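PDB 5IWZ: synaptonemal complex protein 2 from Mus musculus, which is a major component of the axial and lateral elements of meiotic synaptonemal complexes and is required for normal chromosome synapsis and for insertion of SYCP3. Local coordinates for residues I171-L176 with V213-L218; K177-M182 with V223-R228. All coordinates share one frame; numbering follows the deposited sequence.

Contact 1 (I171-L176 with V213-L218); sequences IQQEAL and VGDYEL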
loop_
_atom_site.group_PDB
_atom_site.type_symbol
_atom_site.label_atom_id
_atom_site.label_comp_id
_atom_site.label_asym_id
_atom_site.label_seq_id
_atom_site.Cartn_x
_atom_site.Cartn_y
_atom_site.Cartn_z
ATOM N N ILE A 171 4.639 -1.193 3.236
ATOM C CA ILE A 171 3.967 -2.485 3.139
ATOM C C ILE A 171 2.529 -2.365 3.624
ATOM O O ILE A 171 1.590 -2.866 2.992
ATOM C CB ILE A 171 4.754 -3.541 3.930
ATOM C CG1 ILE A 171 6.111 -3.767 3.265
ATOM C CG2 ILE A 171 3.944 -4.840 4.057
ATOM C CD1 ILE A 171 7.012 -4.644 4.088
ATOM N N GLN A 172 2.328 -1.673 4.738
ATOM C CA GLN A 172 0.966 -1.467 5.208
ATOM C C GLN A 172 0.150 -0.698 4.183
ATOM O O GLN A 172 -1.009 -1.041 3.935
ATOM C CB GLN A 172 0.977 -0.759 6.562
ATOM C CG GLN A 172 1.702 -1.558 7.632
ATOM C CD GLN A 172 1.917 -0.766 8.894
ATOM O OE1 GLN A 172 2.130 0.436 8.842
ATOM N NE2 GLN A 172 1.869 -1.440 10.043
ATOM N N GLN A 173 0.743 0.331 3.554
ATOM C CA GLN A 173 -0.006 1.115 2.568
ATOM C C GLN A 173 -0.434 0.248 1.389
ATOM O O GLN A 173 -1.559 0.371 0.884
ATOM C CB GLN A 173 0.829 2.313 2.081
ATOM C CG GLN A 173 0.991 3.422 3.112
ATOM C CD GLN A 173 1.983 4.527 2.689
ATOM O OE1 GLN A 173 2.687 4.408 1.673
ATOM N NE2 GLN A 173 2.033 5.608 3.477
ATOM N N GLU A 174 0.464 -0.624 0.925
ATOM C CA GLU A 174 0.145 -1.520 -0.180
ATOM C C GLU A 174 -0.969 -2.497 0.202
ATOM O O GLU A 174 -1.912 -2.716 -0.570
ATOM C CB GLU A 174 1.422 -2.263 -0.598
ATOM C CG GLU A 174 1.205 -3.465 -1.501
ATOM C CD GLU A 174 0.601 -3.076 -2.832
ATOM O OE1 GLU A 174 0.667 -1.872 -3.195
ATOM O OE2 GLU A 174 0.040 -3.970 -3.512
ATOM N N ALA A 175 -0.881 -3.086 1.397
ATOM C CA ALA A 175 -1.889 -4.057 1.816
ATOM C C ALA A 175 -3.238 -3.389 2.057
ATOM O O ALA A 175 -4.284 -3.906 1.641
ATOM C CB ALA A 175 -1.432 -4.777 3.079
ATOM N N LEU A 176 -3.229 -2.245 2.746
ATOM C CA LEU A 176 -4.468 -1.550 3.056
ATOM C C LEU A 176 -5.205 -1.143 1.782
ATOM O O LEU A 176 -6.436 -1.223 1.710
ATOM C CB LEU A 176 -4.155 -0.338 3.935
ATOM C CG LEU A 176 -5.292 0.562 4.394
ATOM C CD1 LEU A 176 -6.340 -0.310 5.029
ATOM C CD2 LEU A 176 -4.770 1.617 5.394
ATOM N N VAL A 213 -0.723 6.147 14.080
ATOM C CA VAL A 213 0.001 5.541 12.973
ATOM C C VAL A 213 0.979 6.537 12.342
ATOM O O VAL A 213 2.004 6.131 11.771
ATOM C CB VAL A 213 -1.004 4.976 11.955
ATOM C CG1 VAL A 213 -1.872 6.100 11.381
ATOM C CG2 VAL A 213 -0.285 4.226 10.862
ATOM N N GLY A 214 0.700 7.841 12.435
ATOM C CA GLY A 214 1.660 8.830 11.979
ATOM C C GLY A 214 1.888 8.872 10.487
ATOM O O GLY A 214 3.012 9.156 10.044
ATOM N N ASP A 215 0.850 8.595 9.701
ATOM C CA ASP A 215 0.907 8.657 8.244
ATOM C C ASP A 215 -0.497 8.970 7.747
ATOM O O ASP A 215 -1.423 8.196 8.006
ATOM C CB ASP A 215 1.397 7.336 7.635
ATOM C CG ASP A 215 1.534 7.424 6.119
ATOM O OD1 ASP A 215 2.578 7.954 5.663
ATOM O OD2 ASP A 215 0.594 7.008 5.391
ATOM N N TYR A 216 -0.661 10.097 7.046
ATOM C CA TYR A 216 -2.001 10.516 6.641
ATOM C C TYR A 216 -2.645 9.506 5.688
ATOM O O TYR A 216 -3.848 9.223 5.792
ATOM C CB TYR A 216 -1.950 11.908 6.005
ATOM C CG TYR A 216 -3.330 12.401 5.694
ATOM C CD1 TYR A 216 -3.886 12.215 4.447
ATOM C CD2 TYR A 216 -4.119 12.964 6.687
ATOM C CE1 TYR A 216 -5.161 12.641 4.182
ATOM C CE2 TYR A 216 -5.392 13.356 6.435
ATOM C CZ TYR A 216 -5.908 13.182 5.182
ATOM O OH TYR A 216 -7.170 13.575 4.897
ATOM N N GLU A 217 -1.868 8.956 4.751
ATOM C CA GLU A 217 -2.435 7.993 3.803
ATOM C C GLU A 217 -2.972 6.751 4.518
ATOM O O GLU A 217 -4.041 6.234 4.176
ATOM C CB GLU A 217 -1.385 7.582 2.763
ATOM C CG GLU A 217 -1.852 6.406 1.871
ATOM C CD GLU A 217 -0.884 6.068 0.723
ATOM O OE1 GLU A 217 -0.072 6.927 0.322
ATOM O OE2 GLU A 217 -0.953 4.937 0.198
ATOM N N LEU A 218 -2.245 6.260 5.512
ATOM C CA LEU A 218 -2.742 5.127 6.276
ATOM C C LEU A 218 -3.961 5.516 7.108
ATOM O O LEU A 218 -4.888 4.713 7.255
ATOM C CB LEU A 218 -1.627 4.561 7.152
ATOM C CG LEU A 218 -0.555 3.757 6.419
ATOM C CD1 LEU A 218 0.555 3.447 7.391
ATOM C CD2 LEU A 218 -1.125 2.421 5.814
HETATM O O HOH W 1 3.379 8.411 3.325
HETATM O O HOH W 2 -2.629 2.750 1.305
#
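Gln173 reaches from helix 169-185 to the start of helix 216-229, its chain extended beyond CG (chi2 172°), and its NE2 donates to Asp215 OD2 at 2.8 Å with a bent N-H...O angle of 139°. The acceptor lies close to the amide plane of Gln173, but the amide comes in from above the carboxylate plane. The same oxygen, through its anti lone pair, takes Leu218 N at 2.9 Å, so Asp215 is the N-cap of helix 216-229 and OD2 serves both helices. Water 1 joins Asp215 OD1 to Gln173 NE2. Segment 171-176 belongs to the armadillo-repeat-like helices, and the capped turn packs on them; Asp215 OD1 to Ser315 OG and backbone bonds of Gly214 with Gly314 and Ser315 join this turn to the segment after strand 308-312. Glu217 lays its carboxylate almost parallel over the Gln173 amide, planes 9° apart, with Glu217 CD 3.8 Å from Gln173 CD; water 2 donates to Glu217 OE2 and Gln173 O. Apolar contact centres on Leu218, whose CD2 sits 3.6 Å from Gln173 CG and 3.8 Å from Leu176 CD2. On its other branch, CD1 lies 3.7 Å from Gln172 OE1, while Gln172 NE2 donates to Leu161 O.

Contact 2 (K177-M182 with V223-R228); sequences KKMNLM and VEALCR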
loop_
_atom_site.group_PDB
_atom_site.type_symbol
_atom_site.label_atom_id
_atom_site.label_comp_id
_atom_site.label_asym_id
_atom_site.label_seq_id
_atom_site.Cartn_x
_atom_site.Cartn_y
_atom_site.Cartn_z
ATOM N N LYS A 177 -4.472 -0.740 0.751
ATOM C CA LYS A 177 -5.134 -0.303 -0.473
ATOM C C LYS A 177 -5.709 -1.487 -1.244
ATOM O O LYS A 177 -6.795 -1.382 -1.833
ATOM C CB LYS A 177 -4.153 0.506 -1.317
ATOM C CG LYS A 177 -4.271 0.343 -2.801
ATOM C CD LYS A 177 -3.246 1.244 -3.509
ATOM C CE LYS A 177 -1.836 0.972 -2.995
ATOM N NZ LYS A 177 -0.909 2.136 -3.138
ATOM N N LYS A 178 -5.009 -2.623 -1.243
ATOM C CA LYS A 178 -5.583 -3.831 -1.823
ATOM C C LYS A 178 -6.829 -4.258 -1.062
ATOM O O LYS A 178 -7.792 -4.746 -1.663
ATOM C CB LYS A 178 -4.543 -4.950 -1.840
ATOM C CG LYS A 178 -3.404 -4.742 -2.823
ATOM C CD LYS A 178 -3.873 -5.001 -4.242
ATOM C CE LYS A 178 -2.712 -5.084 -5.221
ATOM N NZ LYS A 178 -1.999 -3.778 -5.371
ATOM N N MET A 179 -6.838 -4.082 0.264
ATOM C CA MET A 179 -8.026 -4.459 1.027
ATOM C C MET A 179 -9.225 -3.583 0.676
ATOM O O MET A 179 -10.347 -4.088 0.521
ATOM C CB MET A 179 -7.754 -4.398 2.530
ATOM C CG MET A 179 -9.043 -4.588 3.345
ATOM S SD MET A 179 -8.817 -4.844 5.111
ATOM C CE MET A 179 -8.455 -3.184 5.664
ATOM N N ASN A 180 -9.008 -2.268 0.546
ATOM C CA ASN A 180 -10.099 -1.367 0.186
ATOM C C ASN A 180 -10.607 -1.639 -1.225
ATOM O O ASN A 180 -11.804 -1.498 -1.490
ATOM C CB ASN A 180 -9.652 0.098 0.378
ATOM C CG ASN A 180 -9.750 0.519 1.838
ATOM O OD1 ASN A 180 -10.679 0.118 2.518
ATOM N ND2 ASN A 180 -8.775 1.274 2.336
ATOM N N LEU A 181 -9.727 -2.050 -2.127
ATOM C CA LEU A 181 -10.159 -2.497 -3.446
ATOM C C LEU A 181 -11.032 -3.744 -3.355
ATOM O O LEU A 181 -12.055 -3.844 -4.041
ATOM C CB LEU A 181 -8.922 -2.747 -4.315
ATOM C CG LEU A 181 -9.083 -3.277 -5.732
ATOM C CD1 LEU A 181 -9.575 -2.164 -6.639
ATOM C CD2 LEU A 181 -7.749 -3.815 -6.226
ATOM N N MET A 182 -10.659 -4.699 -2.503
ATOM C CA MET A 182 -11.464 -5.911 -2.364
ATOM C C MET A 182 -12.831 -5.598 -1.767
ATOM O O MET A 182 -13.854 -6.144 -2.201
ATOM C CB MET A 182 -10.728 -6.931 -1.496
ATOM C CG MET A 182 -9.410 -7.381 -2.097
ATOM S SD MET A 182 -8.614 -8.784 -1.290
ATOM C CE MET A 182 -8.610 -8.346 0.430
ATOM N N VAL A 223 -9.684 4.598 8.045
ATOM C CA VAL A 223 -11.026 5.179 8.106
ATOM C C VAL A 223 -11.878 4.631 6.971
ATOM O O VAL A 223 -13.038 4.231 7.166
ATOM C CB VAL A 223 -10.966 6.720 8.055
ATOM C CG1 VAL A 223 -12.378 7.283 7.897
ATOM C CG2 VAL A 223 -10.303 7.311 9.305
ATOM N N GLU A 224 -11.311 4.606 5.765
ATOM C CA GLU A 224 -12.048 4.108 4.609
ATOM C C GLU A 224 -12.424 2.649 4.786
ATOM O O GLU A 224 -13.561 2.259 4.496
ATOM C CB GLU A 224 -11.233 4.278 3.325
ATOM C CG GLU A 224 -11.867 3.576 2.116
ATOM C CD GLU A 224 -11.031 3.675 0.842
ATOM O OE1 GLU A 224 -9.964 4.334 0.872
ATOM O OE2 GLU A 224 -11.441 3.097 -0.193
ATOM N N ALA A 225 -11.488 1.828 5.267
ATOM C CA ALA A 225 -11.813 0.425 5.502
ATOM C C ALA A 225 -12.926 0.292 6.541
ATOM O O ALA A 225 -13.884 -0.467 6.348
ATOM C CB ALA A 225 -10.562 -0.349 5.935
ATOM N N LEU A 226 -12.819 1.033 7.652
ATOM C CA LEU A 226 -13.831 0.941 8.699
ATOM C C LEU A 226 -15.197 1.360 8.177
ATOM O O LEU A 226 -16.214 0.761 8.544
ATOM C CB LEU A 226 -13.437 1.783 9.916
ATOM C CG LEU A 226 -12.214 1.298 10.719
ATOM C CD1 LEU A 226 -11.795 2.314 11.775
ATOM C CD2 LEU A 226 -12.413 -0.096 11.346
ATOM N N CYS A 227 -15.242 2.365 7.300
ATOM C CA CYS A 227 -16.532 2.822 6.786
ATOM C C CYS A 227 -17.084 1.899 5.701
ATOM O O CYS A 227 -18.309 1.801 5.545
ATOM C CB CYS A 227 -16.419 4.264 6.274
ATOM S SG CYS A 227 -16.119 5.495 7.603
ATOM N N ARG A 228 -16.219 1.214 4.956
ATOM C CA ARG A 228 -16.699 0.223 3.999
ATOM C C ARG A 228 -17.269 -1.004 4.702
ATOM O O ARG A 228 -18.197 -1.636 4.183
ATOM C CB ARG A 228 -15.576 -0.211 3.053
ATOM C CG ARG A 228 -14.971 0.894 2.203
ATOM C CD ARG A 228 -14.026 0.331 1.127
ATOM N NE ARG A 228 -14.749 0.315 -0.132
ATOM C CZ ARG A 228 -14.602 1.215 -1.088
ATOM N NH1 ARG A 228 -13.705 2.185 -0.964
ATOM N NH2 ARG A 228 -15.345 1.123 -2.180
#
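Asn180 fits against Glu224, Ala225 and Arg228, where helices 169-185 and 216-229 run side by side in the alpha-solenoid-like stack of helices. The two short axes pass 9.9 Å apart, 24° from parallel. The Asn180 amide and the Glu224 carboxylate are stacked, their planes 1° apart, with Asn180 CG 3.5 Å from Glu224 CD. Asn180 OD1 comes down on the backbone of the facing helix, 3.2 Å from Ala225 CA, and also lies 3.5 Å from Ala225 CB. Beside it, the chain of Met179 bends at chi3 (77°) and brings CE to 3.5 Å from Ala225 CB; the same side chain also touches Ile155 and Ile158 of helix 144-163 and Met206 of helix 197-212. Asn180 ND2 donates to Gly221 O, one turn before Ala225, which helps fix the rotation of the amide. Glu224 is held, probably loosely, by Arg228, one turn later on its own helix: Arg228 NH1 and Glu224 OE2, 2.6 Å apart, form a salt bridge in which the hydrogen bond is weak. NH2 of the same guanidinium pairs with Asp184, which ties the group back to helix 169-185. Arg228 thus links carboxylates from both helices, and one face of its guanidinium lies against Asn180 O, with Arg228 NE 3.7 Å from that carbonyl oxygen.

How the contacts relate
From the N terminus the chain enters helix 169-185, giving first 171-176 and then 177-182 to the two contacts. It then passes through a linker that is partly unmodelled and through helix 197-212. Contact 1 closes the first loop, when 213-218 returns to 171-176 at the start of helix 216-229; contact 2 closes the second as that helix runs on and 223-228 meets 177-182. The loops cross rather than nest, in keeping with two helices paired in the same direction. With centres 11 Å apart, contact 1 joins the pair near the strand-rich C-terminal part, and contact 2 continues the pairing farther along, where helices 144-163, 197-212 and 260-274 pack against it.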